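Local coordinates for protein putative hemolysin (Streptococcus mutans UA159, PDB 2RK5) that is a putative membrane hemolysin of the UPF0053 family that may bind flavin adenine dinucleotide, represented here by its transporter-associated domain, at residues M16-F21 against D32-I37; A38-T43 against E55-E60; K64-I69 against L81-S86. One frame throughout, in Å; residues are numbered along the deposited sequence.

How the contacts relate
The three contacts follow one another along the chain, each closing before the next opens, and all lie in the transporter-associated domain. Contact 1 joins the starts of helices 18-25 and 37-45; contact 2, its centre about 11 Å away, sets helix 37-45 against edge strand 56-61; contact 3 pairs strands 64-74 and 77-85 within the five-stranded antiparallel sheet. The centres of contacts 2 and 3 are about 9 Å apart, and strands 56-61 and 64-74 are sheet neighbours. The centres of contacts 1 and 3 are about 15 Å apart, yet Phe21 and Ile37 reach Leu66, Leu68, Leu81 and Ile83. One hydrophobic core thus unites helices and sheet, while contacts 1 and 2 also touch the second subunit.

Contact 1: residues M16-F21 against D32-I37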
ATOM      1  N   MET A  16      -6.025  12.296  -0.757  1.00  9.03           N
ATOM      2  CA  MET A  16      -6.744  13.147  -1.735  1.00  8.26           C
ATOM      3  C   MET A  16      -7.400  12.237  -2.800  1.00  8.63           C
ATOM      4  O   MET A  16      -6.766  11.357  -3.385  1.00  8.47           O
ATOM      5  CB  MET A  16      -5.797  14.160  -2.375  1.00  8.67           C
ATOM      6  CG  MET A  16      -6.463  15.199  -3.299  1.00 10.52           C
ATOM      7  SD  MET A  16      -5.238  16.398  -3.970  1.00  6.50           S
ATOM      8  CE  MET A  16      -6.291  17.862  -4.459  1.00 14.09           C
ATOM      9  N   THR A  17      -8.700  12.424  -3.033  1.00  8.31           N
ATOM     10  CA  THR A  17      -9.375  11.577  -3.997  1.00  9.01           C
ATOM     11  C   THR A  17      -8.856  11.891  -5.384  1.00  8.94           C
ATOM     12  O   THR A  17      -8.401  12.991  -5.652  1.00  8.86           O
ATOM     13  CB  THR A  17     -10.909  11.765  -3.987  1.00  9.92           C
ATOM     14  OG1 THR A  17     -11.236  13.052  -4.533  1.00 12.13           O
ATOM     15  CG2 THR A  17     -11.472  11.653  -2.565  1.00 12.34           C
ATOM     16  N   LEU A  18      -8.962  10.938  -6.291  1.00 10.19           N
ATOM     17  CA  LEU A  18      -8.553  11.205  -7.654  1.00 11.09           C
ATOM     18  C   LEU A  18      -9.410  12.275  -8.280  1.00 11.66           C
ATOM     19  O   LEU A  18      -8.920  13.084  -9.083  1.00 12.78           O
ATOM     20  CB  LEU A  18      -8.643   9.997  -8.550  1.00 13.55           C
ATOM     21  CG  LEU A  18      -7.453   9.084  -8.608  1.00 15.80           C
ATOM     22  CD1 LEU A  18      -7.648   8.065  -9.766  1.00 17.78           C
ATOM     23  CD2 LEU A  18      -6.122   9.866  -8.761  1.00 15.16           C
ATOM     24  N   ASN A  19     -10.688  12.307  -7.922  1.00 10.60           N
ATOM     25  CA  ASN A  19     -11.561  13.352  -8.455  1.00 11.48           C
ATOM     26  C   ASN A  19     -11.110  14.749  -7.990  1.00 10.32           C
ATOM     27  O   ASN A  19     -11.077  15.708  -8.764  1.00 11.45           O
ATOM     28  CB  ASN A  19     -13.012  13.077  -8.069  1.00 11.05           C
ATOM     29  CG  ASN A  19     -13.602  11.910  -8.850  1.00 13.37           C
ATOM     30  OD1 ASN A  19     -13.115  11.555  -9.929  1.00 15.08           O
ATOM     31  ND2 ASN A  19     -14.679  11.339  -8.339  1.00 18.11           N
ATOM     32  N   ASP A  20     -10.760  14.890  -6.713  1.00 10.28           N
ATOM     33  CA  ASP A  20     -10.270  16.178  -6.220  1.00 11.18           C
ATOM     34  C   ASP A  20      -8.904  16.513  -6.855  1.00 10.81           C
ATOM     35  O   ASP A  20      -8.647  17.662  -7.227  1.00 10.84           O
ATOM     36  CB  ASP A  20     -10.188  16.158  -4.697  1.00 12.55           C
ATOM     37  CG  ASP A  20     -11.555  16.227  -4.007  1.00 15.36           C
ATOM     38  OD1 ASP A  20     -12.607  16.228  -4.704  1.00 18.77           O
ATOM     39  OD2 ASP A  20     -11.569  16.284  -2.747  1.00 17.87           O
ATOM     40  N   PHE A  21      -8.017  15.523  -6.964  1.00  9.66           N
ATOM     41  CA  PHE A  21      -6.722  15.710  -7.588  1.00 10.19           C
ATOM     42  C   PHE A  21      -6.896  16.227  -9.021  1.00 10.04           C
ATOM     43  O   PHE A  21      -6.272  17.204  -9.443  1.00  9.08           O
ATOM     44  CB  PHE A  21      -5.947  14.384  -7.581  1.00 10.16           C
ATOM     45  CG  PHE A  21      -4.577  14.482  -8.134  1.00  9.87           C
ATOM     46  CD1 PHE A  21      -3.485  14.666  -7.303  1.00 10.37           C
ATOM     47  CD2 PHE A  21      -4.367  14.420  -9.490  1.00  9.68           C
ATOM     48  CE1 PHE A  21      -2.200  14.766  -7.825  1.00 11.38           C
ATOM     49  CE2 PHE A  21      -3.073  14.539 -10.047  1.00 11.16           C
ATOM     50  CZ  PHE A  21      -1.990  14.739  -9.209  1.00 10.53           C
ATOM     51  N   ASP A  32      -8.394   1.326 -12.453  1.00 14.49           N
ATOM     52  CA  ASP A  32      -9.346   0.390 -11.897  1.00 15.15           C
ATOM     53  C   ASP A  32      -9.073   0.138 -10.423  1.00 14.84           C
ATOM     54  O   ASP A  32      -7.930  -0.031 -10.027  1.00 16.87           O
ATOM     55  CB  ASP A  32      -9.278  -0.939 -12.670  1.00 15.92           C
ATOM     56  CG  ASP A  32      -9.987  -0.881 -14.037  1.00 20.66           C
ATOM     57  OD1 ASP A  32     -10.717   0.085 -14.349  1.00 23.48           O
ATOM     58  OD2 ASP A  32      -9.840  -1.862 -14.795  1.00 26.91           O
ATOM     59  N   ASN A  33     -10.130   0.115  -9.616  1.00 15.43           N
ATOM     60  CA  ASN A  33     -10.014  -0.218  -8.182  1.00 15.50           C
ATOM     61  C   ASN A  33      -9.170   0.774  -7.397  1.00 14.52           C
ATOM     62  O   ASN A  33      -8.551   0.426  -6.382  1.00 15.19           O
ATOM     63  CB  ASN A  33      -9.489  -1.657  -7.960  1.00 15.91           C
ATOM     64  CG  ASN A  33      -9.774  -2.204  -6.538  1.00 17.10           C
ATOM     65  OD1 ASN A  33     -10.648  -1.701  -5.842  1.00 22.56           O
ATOM     66  ND2 ASN A  33      -9.047  -3.261  -6.125  1.00 17.98           N
ATOM     67  N   VAL A  34      -9.148   2.020  -7.879  1.00 12.48           N
ATOM     68  CA  VAL A  34      -8.478   3.103  -7.213  1.00 11.20           C
ATOM     69  C   VAL A  34      -9.392   4.304  -6.987  1.00  9.08           C
ATOM     70  O   VAL A  34     -10.097   4.722  -7.905  1.00  9.48           O
ATOM     71  CB  VAL A  34      -7.242   3.537  -8.075  1.00 11.13           C
ATOM     72  CG1 VAL A  34      -6.670   4.886  -7.661  1.00 12.82           C
ATOM     73  CG2 VAL A  34      -6.213   2.424  -7.995  1.00 14.22           C
ATOM     74  N   ASP A  35      -9.301   4.864  -5.781  1.00  8.67           N
ATOM     75  CA  ASP A  35     -10.043   6.059  -5.414  1.00  8.83           C
ATOM     76  C   ASP A  35      -9.220   7.276  -5.093  1.00  8.65           C
ATOM     77  O   ASP A  35      -9.741   8.392  -5.187  1.00  8.84           O
ATOM     78  CB  ASP A  35     -10.960   5.723  -4.240  1.00  9.99           C
ATOM     79  CG  ASP A  35     -12.028   4.715  -4.648  1.00 12.84           C
ATOM     80  OD1 ASP A  35     -12.759   4.982  -5.628  1.00 17.87           O
ATOM     81  OD2 ASP A  35     -12.112   3.680  -3.999  1.00 20.35           O
ATOM     82  N   THR A  36      -7.974   7.067  -4.659  1.00  7.80           N
ATOM     83  CA  THR A  36      -7.158   8.196  -4.204  1.00  7.72           C
ATOM     84  C   THR A  36      -5.842   8.267  -4.955  1.00  7.61           C
ATOM     85  O   THR A  36      -5.449   7.340  -5.654  1.00  8.86           O
ATOM     86  CB  THR A  36      -6.785   8.076  -2.698  1.00  7.93           C
ATOM     87  OG1 THR A  36      -5.917   6.955  -2.479  1.00  9.88           O
ATOM     88  CG2 THR A  36      -8.010   7.931  -1.843  1.00  8.75           C
ATOM     89  N   ILE A  37      -5.184   9.410  -4.844  1.00  6.70           N
ATOM     90  CA  ILE A  37      -3.902   9.620  -5.502  1.00  7.08           C
ATOM     91  C   ILE A  37      -2.851   8.634  -4.983  1.00  7.43           C
ATOM     92  O   ILE A  37      -2.053   8.127  -5.797  1.00  8.03           O
ATOM     93  CB  ILE A  37      -3.453  11.084  -5.423  1.00  7.45           C
ATOM     94  CG1 ILE A  37      -2.278  11.339  -6.383  1.00  7.53           C
ATOM     95  CG2 ILE A  37      -3.188  11.534  -3.980  1.00  8.97           C
ATOM     96  CD1 ILE A  37      -2.584  11.046  -7.840  1.00 10.07           C
TER
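The backbones of Thr17 and Thr36 form a single bridge, flanked by two hydrogen bonds, Ile37 N to Met16 O and Leu18 N to Asp35 O, both 2.9 Å. Beside this bridge Ile37 does most of the packing. With its CG1 anti to the backbone N (chi1 -167°), its CD1 methyl sits over the centre of the Phe21 ring, 3.7 Å from the centroid and 10° off the normal, a CH-pi contact. Ile37 CD1 also meets Leu18 CD2 at 3.8 Å, while Ile37 CG2 lies 4.0 Å from Met16 CB. The other methyl of Leu18, CD1, reaches Val34 CG1 at 3.9 Å, so that the two methyls of Leu18 pack on Ile37 and Val34 respectively.

Each threonine of the bridge is also an N-cap. Thr17 OG1 accepts from Asp20 N at 2.9 Å, and Thr36 OG1 caps Gly39 N. Thr36 OG1 is hydrogen-bonded as well to Asp75 OD2 of the second subunit, whose other carboxylate oxygen, OD1, takes the backbone N of Asp35.

Two helix starts are therefore tied together by their backbones and capped by threonine hydroxyls, with apolar groups inside and a carboxylate of the second subunit at the outer side; that negative charge near the start of helix 37-45 would probably interact favourably with the positive end of the helix dipole.

Contact 2: residues A38-T43 against E55-E60; sequences AGFYLT and EHFEVE
Phe40 and Tyr41 reach from helix 38-43 to strand 56-60 and both touch Phe57, Phe40 at its ring and Tyr41 at its CB. The two short axes run at 103° to each other and stay 9.2 Å apart, a distance bridged by aromatic side chains. Phe57 is the bump on the strand, projecting into the angle between Phe40 and Tyr41, with Val45, later in the same helix, also against it. Its ring edge receives Phe40 CE2 in plane, with Phe57 CE2 at 3.9 Å, and its CB lies 4.2 Å from Tyr41 CD1. Further along the strand, Val59 CG1 fills the place at the edge of the Phe40 ring, near the ring plane and 4.1 Å from CZ, the two side chains coming from opposite directions.

Tyr41 has CG anti to the backbone N (chi1 165°), which carries the ring past Phe57 to Glu55, just before the strand. There Tyr41 OH donates to Glu55 O at 2.7 Å. The carbonyl oxygen lies at the ring edge, in the ring plane, but the hydroxyl stands above the carbonyl plane, 38° out of it. Glu55 CB lies 3.4 Å from Tyr41 OH.

Leu68 of strand 64-74 and Leu81 of strand 77-85 also pack on Tyr41. Helix 37-45 thus crosses strand 56-61 nearly at right angles; helices packed on one face of an antiparallel sheet make a two-layer alpha/beta sandwich, here that of the transporter-associated domain.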
ATOM      1  N   ALA A  38      -2.854   8.314  -3.687  1.00  7.66           N
ATOM      2  CA  ALA A  38      -1.924   7.259  -3.202  1.00  7.53           C
ATOM      3  C   ALA A  38      -2.213   5.917  -3.871  1.00  7.61           C
ATOM      4  O   ALA A  38      -1.292   5.169  -4.228  1.00  9.12           O
ATOM      5  CB  ALA A  38      -1.955   7.096  -1.680  1.00  8.93           C
ATOM      6  N   GLY A  39      -3.486   5.578  -4.006  1.00  7.37           N
ATOM      7  CA  GLY A  39      -3.857   4.330  -4.649  1.00  8.32           C
ATOM      8  C   GLY A  39      -3.368   4.311  -6.083  1.00  7.58           C
ATOM      9  O   GLY A  39      -2.874   3.283  -6.574  1.00  8.80           O
ATOM     10  N   PHE A  40      -3.557   5.423  -6.792  1.00  7.52           N
ATOM     11  CA  PHE A  40      -3.108   5.525  -8.190  1.00  8.22           C
ATOM     12  C   PHE A  40      -1.580   5.348  -8.286  1.00  7.62           C
ATOM     13  O   PHE A  40      -1.048   4.610  -9.147  1.00  7.91           O
ATOM     14  CB  PHE A  40      -3.544   6.869  -8.756  1.00  8.94           C
ATOM     15  CG  PHE A  40      -3.099   7.111 -10.159  1.00  9.40           C
ATOM     16  CD1 PHE A  40      -3.867   6.714 -11.217  1.00  8.59           C
ATOM     17  CD2 PHE A  40      -1.916   7.754 -10.409  1.00  9.77           C
ATOM     18  CE1 PHE A  40      -3.450   6.908 -12.506  1.00 10.05           C
ATOM     19  CE2 PHE A  40      -1.474   7.974 -11.706  1.00  9.62           C
ATOM     20  CZ  PHE A  40      -2.243   7.543 -12.757  1.00  9.85           C
ATOM     21  N   TYR A  41      -0.863   6.049  -7.403  1.00  7.74           N
ATOM     22  CA  TYR A  41       0.602   5.989  -7.399  1.00  7.89           C
ATOM     23  C   TYR A  41       1.074   4.580  -7.067  1.00  8.58           C
ATOM     24  O   TYR A  41       1.940   4.009  -7.761  1.00  8.68           O
ATOM     25  CB  TYR A  41       1.127   6.977  -6.382  1.00  7.76           C
ATOM     26  CG  TYR A  41       2.555   6.791  -6.012  1.00  7.04           C
ATOM     27  CD1 TYR A  41       3.584   7.394  -6.739  1.00  7.19           C
ATOM     28  CD2 TYR A  41       2.896   6.099  -4.861  1.00  8.44           C
ATOM     29  CE1 TYR A  41       4.926   7.259  -6.359  1.00  7.60           C
ATOM     30  CE2 TYR A  41       4.234   5.931  -4.496  1.00  7.45           C
ATOM     31  CZ  TYR A  41       5.240   6.536  -5.219  1.00  6.70           C
ATOM     32  OH  TYR A  41       6.543   6.386  -4.793  1.00  8.90           O
ATOM     33  N   LEU A  42       0.507   3.988  -6.030  1.00  8.34           N
ATOM     34  CA  LEU A  42       0.992   2.653  -5.591  1.00  9.57           C
ATOM     35  C   LEU A  42       0.713   1.562  -6.633  1.00 10.10           C
ATOM     36  O   LEU A  42       1.547   0.651  -6.876  1.00 10.99           O
ATOM     37  CB  LEU A  42       0.381   2.225  -4.246  1.00  9.71           C
ATOM     38  CG  LEU A  42       0.898   3.033  -3.046  1.00 13.41           C
ATOM     39  CD1 LEU A  42       0.066   2.687  -1.795  1.00 14.57           C
ATOM     40  CD2 LEU A  42       2.390   2.783  -2.786  1.00 15.35           C
ATOM     41  N   THR A  43      -0.464   1.636  -7.252  1.00 11.09           N
ATOM     42  CA  THR A  43      -0.808   0.668  -8.310  1.00 12.33           C
ATOM     43  C   THR A  43       0.085   0.887  -9.537  1.00 11.78           C
ATOM     44  O   THR A  43       0.430  -0.083 -10.241  1.00 12.97           O
ATOM     45  CB  THR A  43      -2.288   0.731  -8.668  1.00 14.48           C
ATOM     46  OG1 THR A  43      -2.579   2.016  -9.140  1.00 20.31           O
ATOM     47  CG2 THR A  43      -3.118   0.511  -7.485  1.00 14.11           C
ATOM     48  N   GLU A  55      10.309   5.952  -5.032  1.00 12.52           N
ATOM     49  CA  GLU A  55       9.800   5.481  -6.300  1.00 11.25           C
ATOM     50  C   GLU A  55       9.144   6.650  -7.020  1.00 10.25           C
ATOM     51  O   GLU A  55       8.394   7.408  -6.434  1.00  9.74           O
ATOM     52  CB  GLU A  55       8.828   4.328  -6.122  1.00 11.96           C
ATOM     53  CG  GLU A  55       9.505   3.031  -5.597  1.00 13.69           C
ATOM     54  CD  GLU A  55      10.418   2.330  -6.595  1.00 17.88           C
ATOM     55  OE1 GLU A  55      10.336   2.637  -7.796  1.00 21.26           O
ATOM     56  OE2 GLU A  55      11.215   1.453  -6.178  1.00 19.42           O
ATOM     57  N   HIS A  56       9.476   6.787  -8.295  1.00  9.26           N
ATOM     58  CA  HIS A  56       8.979   7.860  -9.152  1.00  9.61           C
ATOM     59  C   HIS A  56       8.011   7.283 -10.163  1.00 10.50           C
ATOM     60  O   HIS A  56       8.278   6.226 -10.722  1.00 10.62           O
ATOM     61  CB  HIS A  56      10.132   8.441  -9.927  1.00 10.25           C
ATOM     62  CG  HIS A  56      11.150   9.120  -9.082  1.00 11.91           C
ATOM     63  ND1 HIS A  56      11.826   8.501  -8.048  1.00 14.47           N
ATOM     64  CD2 HIS A  56      11.688  10.353  -9.190  1.00 13.98           C
ATOM     65  CE1 HIS A  56      12.693   9.345  -7.523  1.00 13.27           C
ATOM     66  NE2 HIS A  56      12.640  10.469  -8.205  1.00 17.78           N
ATOM     67  N   PHE A  57       6.892   7.966 -10.372  1.00  9.42           N
ATOM     68  CA  PHE A  57       5.926   7.539 -11.387  1.00 10.12           C
ATOM     69  C   PHE A  57       5.560   8.722 -12.243  1.00 10.40           C
ATOM     70  O   PHE A  57       5.158   9.747 -11.733  1.00 11.47           O
ATOM     71  CB  PHE A  57       4.657   6.976 -10.731  1.00 10.98           C
ATOM     72  CG  PHE A  57       3.777   6.211 -11.679  1.00 10.37           C
ATOM     73  CD1 PHE A  57       4.274   5.155 -12.389  1.00 12.44           C
ATOM     74  CD2 PHE A  57       2.443   6.527 -11.825  1.00 16.08           C
ATOM     75  CE1 PHE A  57       3.477   4.425 -13.238  1.00 14.55           C
ATOM     76  CE2 PHE A  57       1.631   5.781 -12.697  1.00 14.64           C
ATOM     77  CZ  PHE A  57       2.161   4.761 -13.398  1.00 13.69           C
ATOM     78  N   GLU A  58       5.724   8.576 -13.547  1.00 10.45           N
ATOM     79  CA  GLU A  58       5.493   9.678 -14.462  1.00 12.33           C
ATOM     80  C   GLU A  58       4.298   9.354 -15.341  1.00 12.13           C
ATOM     81  O   GLU A  58       4.185   8.256 -15.905  1.00 12.27           O
ATOM     82  CB  GLU A  58       6.749   9.929 -15.307  1.00 13.10           C
ATOM     83  CG  GLU A  58       7.861  10.538 -14.479  1.00 16.31           C
ATOM     84  CD  GLU A  58       9.122  10.814 -15.268  1.00 17.93           C
ATOM     85  OE1 GLU A  58       9.115  11.747 -16.083  1.00 24.86           O
ATOM     86  OE2 GLU A  58      10.127  10.103 -15.065  1.00 25.11           O
ATOM     87  N   VAL A  59       3.403  10.324 -15.438  1.00 11.96           N
ATOM     88  CA  VAL A  59       2.249  10.175 -16.310  1.00 13.03           C
ATOM     89  C   VAL A  59       1.973  11.450 -17.072  1.00 12.99           C
ATOM     90  O   VAL A  59       2.396  12.517 -16.671  1.00 13.06           O
ATOM     91  CB  VAL A  59       0.996   9.728 -15.527  1.00 13.78           C
ATOM     92  CG1 VAL A  59       1.197   8.342 -14.922  1.00 15.63           C
ATOM     93  CG2 VAL A  59       0.615  10.739 -14.472  1.00 16.13           C
ATOM     94  N   GLU A  60       1.280  11.326 -18.192  1.00 13.36           N
ATOM     95  CA  GLU A  60       0.853  12.480 -18.961  1.00 14.51           C
ATOM     96  C   GLU A  60      -0.664  12.530 -18.977  1.00 13.80           C
ATOM     97  O   GLU A  60      -1.320  11.516 -19.224  1.00 13.54           O
ATOM     98  CB  GLU A  60       1.374  12.424 -20.405  1.00 15.00           C
ATOM     99  CG  GLU A  60       0.871  13.580 -21.253  1.00 15.96           C
ATOM    100  CD  GLU A  60       1.502  13.588 -22.622  1.00 19.35           C
ATOM    101  OE1 GLU A  60       2.203  12.596 -22.977  1.00 24.26           O
ATOM    102  OE2 GLU A  60       1.309  14.593 -23.351  1.00 25.83           O
TER

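Contact 3: residues K64-I69 against L81-S86; sequences KHLELI and LKILVS
Ser86 and His65 close one end of the strand pair with two bonds: Ser86 N donates to His65 O at 2.7 Å, bent to 144° at the hydrogen, and His65 N donates to Ser86 OG at 2.9 Å. The serine hydroxyl thus takes the backbone N-H of His65 at the end of the modelled chain. Inward, Glu67 and Leu84 exchange a reciprocal pair of bonds, with Glu67 N to Leu84 O at 2.9 Å, and Ile69 and Lys82 exchange another, with Lys82 N to Ile69 O at 2.8 Å. Between these hydrogen-bonded pairs lie the non-hydrogen-bonded pairs Leu66 with Val85 and Leu68 with Ile83, where CA-H...O contacts such as that of Leu66 CA to Leu84 O add to the ladder.

This is the antiparallel hairpin of strands 64-74 and 77-85, at the middle of the sheet. Strand 9-13 bonds to the outer edge of the second strand and strand 56-61 to that of the first, through Val12 and Tyr10 on one side and Val59 and Phe57 on the other.

The face bearing Leu66, Leu68, Ile83 and Val85 turns to the helices. Leu66 and Val85 lie side by side, CD2 to CG2 at 3.7 Å, as do Leu68 and Ile83, CG to CD1 at 3.7 Å. Ile37 of helix 37-45 packs on Leu68 and Leu81; separately, Leu81 CD2 lies 3.4 Å from Ile69 O. On the reverse face Glu67 runs extended beside Leu84, and Ile69 crosses Leu84 at a slant, CD1 to CD2 at 3.7 Å.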
ATOM      1  N   LYS A  64      -0.471  17.863 -19.519  1.00 14.57           N
ATOM      2  CA  LYS A  64       0.458  18.050 -18.404  1.00 14.80           C
ATOM      3  C   LYS A  64       1.264  16.761 -18.193  1.00 14.12           C
ATOM      4  O   LYS A  64       0.709  15.642 -18.270  1.00 15.61           O
ATOM      5  CB  LYS A  64      -0.280  18.363 -17.103  1.00 16.62           C
ATOM      6  CG  LYS A  64      -1.070  19.683 -17.066  1.00 20.14           C
ATOM      7  CD  LYS A  64      -2.559  19.327 -17.281  1.00 21.44           C
ATOM      8  CE  LYS A  64      -3.422  20.494 -17.511  1.00 22.76           C
ATOM      9  NZ  LYS A  64      -4.658  20.169 -18.227  1.00 19.16           N
ATOM     10  N   HIS A  65       2.571  16.905 -17.970  0.50 13.93           N
ATOM     11  CA  HIS A  65       3.393  15.793 -17.510  0.50 13.25           C
ATOM     12  C   HIS A  65       3.485  15.927 -16.003  0.50 12.50           C
ATOM     13  O   HIS A  65       3.771  16.995 -15.506  0.50 12.01           O
ATOM     14  CB  HIS A  65       4.796  15.824 -18.116  0.50 14.09           C
ATOM     15  CG  HIS A  65       5.741  14.838 -17.499  0.50 14.69           C
ATOM     16  ND1 HIS A  65       6.017  13.606 -18.056  0.50 17.22           N
ATOM     17  CD2 HIS A  65       6.486  14.912 -16.371  0.50 16.69           C
ATOM     18  CE1 HIS A  65       6.885  12.967 -17.294  0.50 17.42           C
ATOM     19  NE2 HIS A  65       7.178  13.734 -16.257  0.50 17.26           N
ATOM     20  N   LEU A  66       3.189  14.845 -15.290  1.00 11.20           N
ATOM     21  CA  LEU A  66       3.253  14.818 -13.831  1.00 11.46           C
ATOM     22  C   LEU A  66       4.307  13.799 -13.427  1.00 10.77           C
ATOM     23  O   LEU A  66       4.344  12.686 -13.959  1.00 10.77           O
ATOM     24  CB  LEU A  66       1.928  14.367 -13.249  1.00 11.78           C
ATOM     25  CG  LEU A  66       0.660  15.162 -13.554  1.00 15.41           C
ATOM     26  CD1 LEU A  66      -0.558  14.556 -12.833  1.00 18.05           C
ATOM     27  CD2 LEU A  66       0.841  16.554 -13.161  1.00 17.86           C
ATOM     28  N   GLU A  67       5.116  14.171 -12.445  1.00  9.75           N
ATOM     29  CA  GLU A  67       6.032  13.227 -11.796  1.00  9.37           C
ATOM     30  C   GLU A  67       5.579  13.105 -10.342  1.00  8.50           C
ATOM     31  O   GLU A  67       5.484  14.106  -9.637  1.00  9.59           O
ATOM     32  CB  GLU A  67       7.494  13.677 -11.886  1.00  9.87           C
ATOM     33  CG  GLU A  67       8.447  12.694 -11.237  1.00 10.47           C
ATOM     34  CD  GLU A  67       9.907  13.101 -11.307  1.00 10.51           C
ATOM     35  OE1 GLU A  67      10.187  14.253 -11.642  1.00 13.82           O
ATOM     36  OE2 GLU A  67      10.767  12.262 -10.976  1.00 16.93           O
ATOM     37  N   LEU A  68       5.270  11.883  -9.916  1.00  8.83           N
ATOM     38  CA  LEU A  68       4.787  11.609  -8.560  1.00  9.83           C
ATOM     39  C   LEU A  68       5.897  10.878  -7.806  1.00  9.34           C
ATOM     40  O   LEU A  68       6.421   9.894  -8.306  1.00  9.32           O
ATOM     41  CB  LEU A  68       3.551  10.733  -8.593  1.00  9.21           C
ATOM     42  CG  LEU A  68       2.223  11.276  -9.098  1.00 11.94           C
ATOM     43  CD1 LEU A  68       2.357  11.783 -10.482  1.00 17.13           C
ATOM     44  CD2 LEU A  68       1.195  10.157  -9.048  1.00 12.23           C
ATOM     45  N   ILE A  69       6.218  11.361  -6.609  1.00  8.90           N
ATOM     46  CA  ILE A  69       7.281  10.795  -5.785  1.00  9.74           C
ATOM     47  C   ILE A  69       6.809  10.689  -4.348  1.00  8.95           C
ATOM     48  O   ILE A  69       6.210  11.613  -3.825  1.00  9.17           O
ATOM     49  CB  ILE A  69       8.560  11.661  -5.799  1.00  9.86           C
ATOM     50  CG1 ILE A  69       8.925  12.137  -7.203  1.00 12.26           C
ATOM     51  CG2 ILE A  69       9.728  10.860  -5.217  1.00 11.11           C
ATOM     52  CD1 ILE A  69      10.137  13.102  -7.213  1.00 12.22           C
ATOM     53  N   LEU A  81       2.617  12.752  -1.075  1.00  8.63           N
ATOM     54  CA  LEU A  81       3.311  12.686  -2.352  1.00  9.90           C
ATOM     55  C   LEU A  81       3.787  14.066  -2.757  1.00  9.10           C
ATOM     56  O   LEU A  81       3.091  15.053  -2.537  1.00  9.89           O
ATOM     57  CB  LEU A  81       2.381  12.185  -3.448  1.00 10.08           C
ATOM     58  CG  LEU A  81       2.043  10.705  -3.527  1.00 11.03           C
ATOM     59  CD1 LEU A  81       0.876  10.513  -4.513  1.00 17.32           C
ATOM     60  CD2 LEU A  81       3.258   9.905  -4.024  1.00 17.39           C
ATOM     61  N   LYS A  82       4.950  14.117  -3.399  1.00  9.16           N
ATOM     62  CA  LYS A  82       5.419  15.282  -4.120  1.00 10.55           C
ATOM     63  C   LYS A  82       4.986  15.161  -5.577  1.00  9.78           C
ATOM     64  O   LYS A  82       5.166  14.108  -6.178  1.00 10.46           O
ATOM     65  CB  LYS A  82       6.931  15.360  -4.055  1.00 11.67           C
ATOM     66  CG  LYS A  82       7.517  16.647  -4.586  1.00 13.03           C
ATOM     67  CD  LYS A  82       9.039  16.608  -4.471  1.00 14.33           C
ATOM     68  CE  LYS A  82       9.633  17.960  -4.561  1.00 18.84           C
ATOM     69  NZ  LYS A  82      11.082  17.906  -4.171  1.00 22.90           N
ATOM     70  N   ILE A  83       4.409  16.226  -6.124  1.00  9.58           N
ATOM     71  CA  ILE A  83       3.945  16.261  -7.520  1.00 10.15           C
ATOM     72  C   ILE A  83       4.687  17.376  -8.209  1.00 10.74           C
ATOM     73  O   ILE A  83       4.643  18.509  -7.764  1.00 11.10           O
ATOM     74  CB  ILE A  83       2.433  16.580  -7.615  1.00  9.86           C
ATOM     75  CG1 ILE A  83       1.656  15.694  -6.648  1.00 11.44           C
ATOM     76  CG2 ILE A  83       1.929  16.463  -9.072  1.00 12.05           C
ATOM     77  CD1 ILE A  83       1.633  14.227  -6.945  1.00 11.98           C
ATOM     78  N   LEU A  84       5.378  17.039  -9.292  1.00 11.05           N
ATOM     79  CA  LEU A  84       6.035  18.050 -10.123  1.00 11.71           C
ATOM     80  C   LEU A  84       5.318  18.103 -11.459  1.00 12.33           C
ATOM     81  O   LEU A  84       5.133  17.054 -12.118  1.00 11.50           O
ATOM     82  CB  LEU A  84       7.494  17.663 -10.349  1.00 11.91           C
ATOM     83  CG  LEU A  84       8.420  17.519  -9.128  1.00 15.47           C
ATOM     84  CD1 LEU A  84       8.024  18.410  -8.004  1.00 18.77           C
ATOM     85  CD2 LEU A  84       8.538  16.111  -8.675  1.00 17.69           C
ATOM     86  N   VAL A  85       4.895  19.307 -11.849  1.00 13.11           N
ATOM     87  CA  VAL A  85       4.122  19.476 -13.074  1.00 14.74           C
ATOM     88  C   VAL A  85       4.978  20.092 -14.175  1.00 15.65           C
ATOM     89  O   VAL A  85       5.703  21.076 -13.943  1.00 16.87           O
ATOM     90  CB  VAL A  85       2.869  20.348 -12.847  1.00 14.79           C
ATOM     91  CG1 VAL A  85       2.030  20.414 -14.116  1.00 17.06           C
ATOM     92  CG2 VAL A  85       2.005  19.773 -11.691  1.00 14.31           C
ATOM     93  N   SER A  86       4.870  19.469 -15.350  1.00 16.28           N
ATOM     94  CA  SER A  86       5.692  19.660 -16.551  1.00 18.80           C
ATOM     95  C   SER A  86       7.103  20.096 -16.380  1.00 21.00           C
ATOM     96  O   SER A  86       7.858  19.320 -15.787  1.00 24.72           O
ATOM     97  CB  SER A  86       4.897  20.364 -17.625  1.00 19.19           C
ATOM     98  OG  SER A  86       3.825  19.502 -17.919  1.00 16.83           O
TER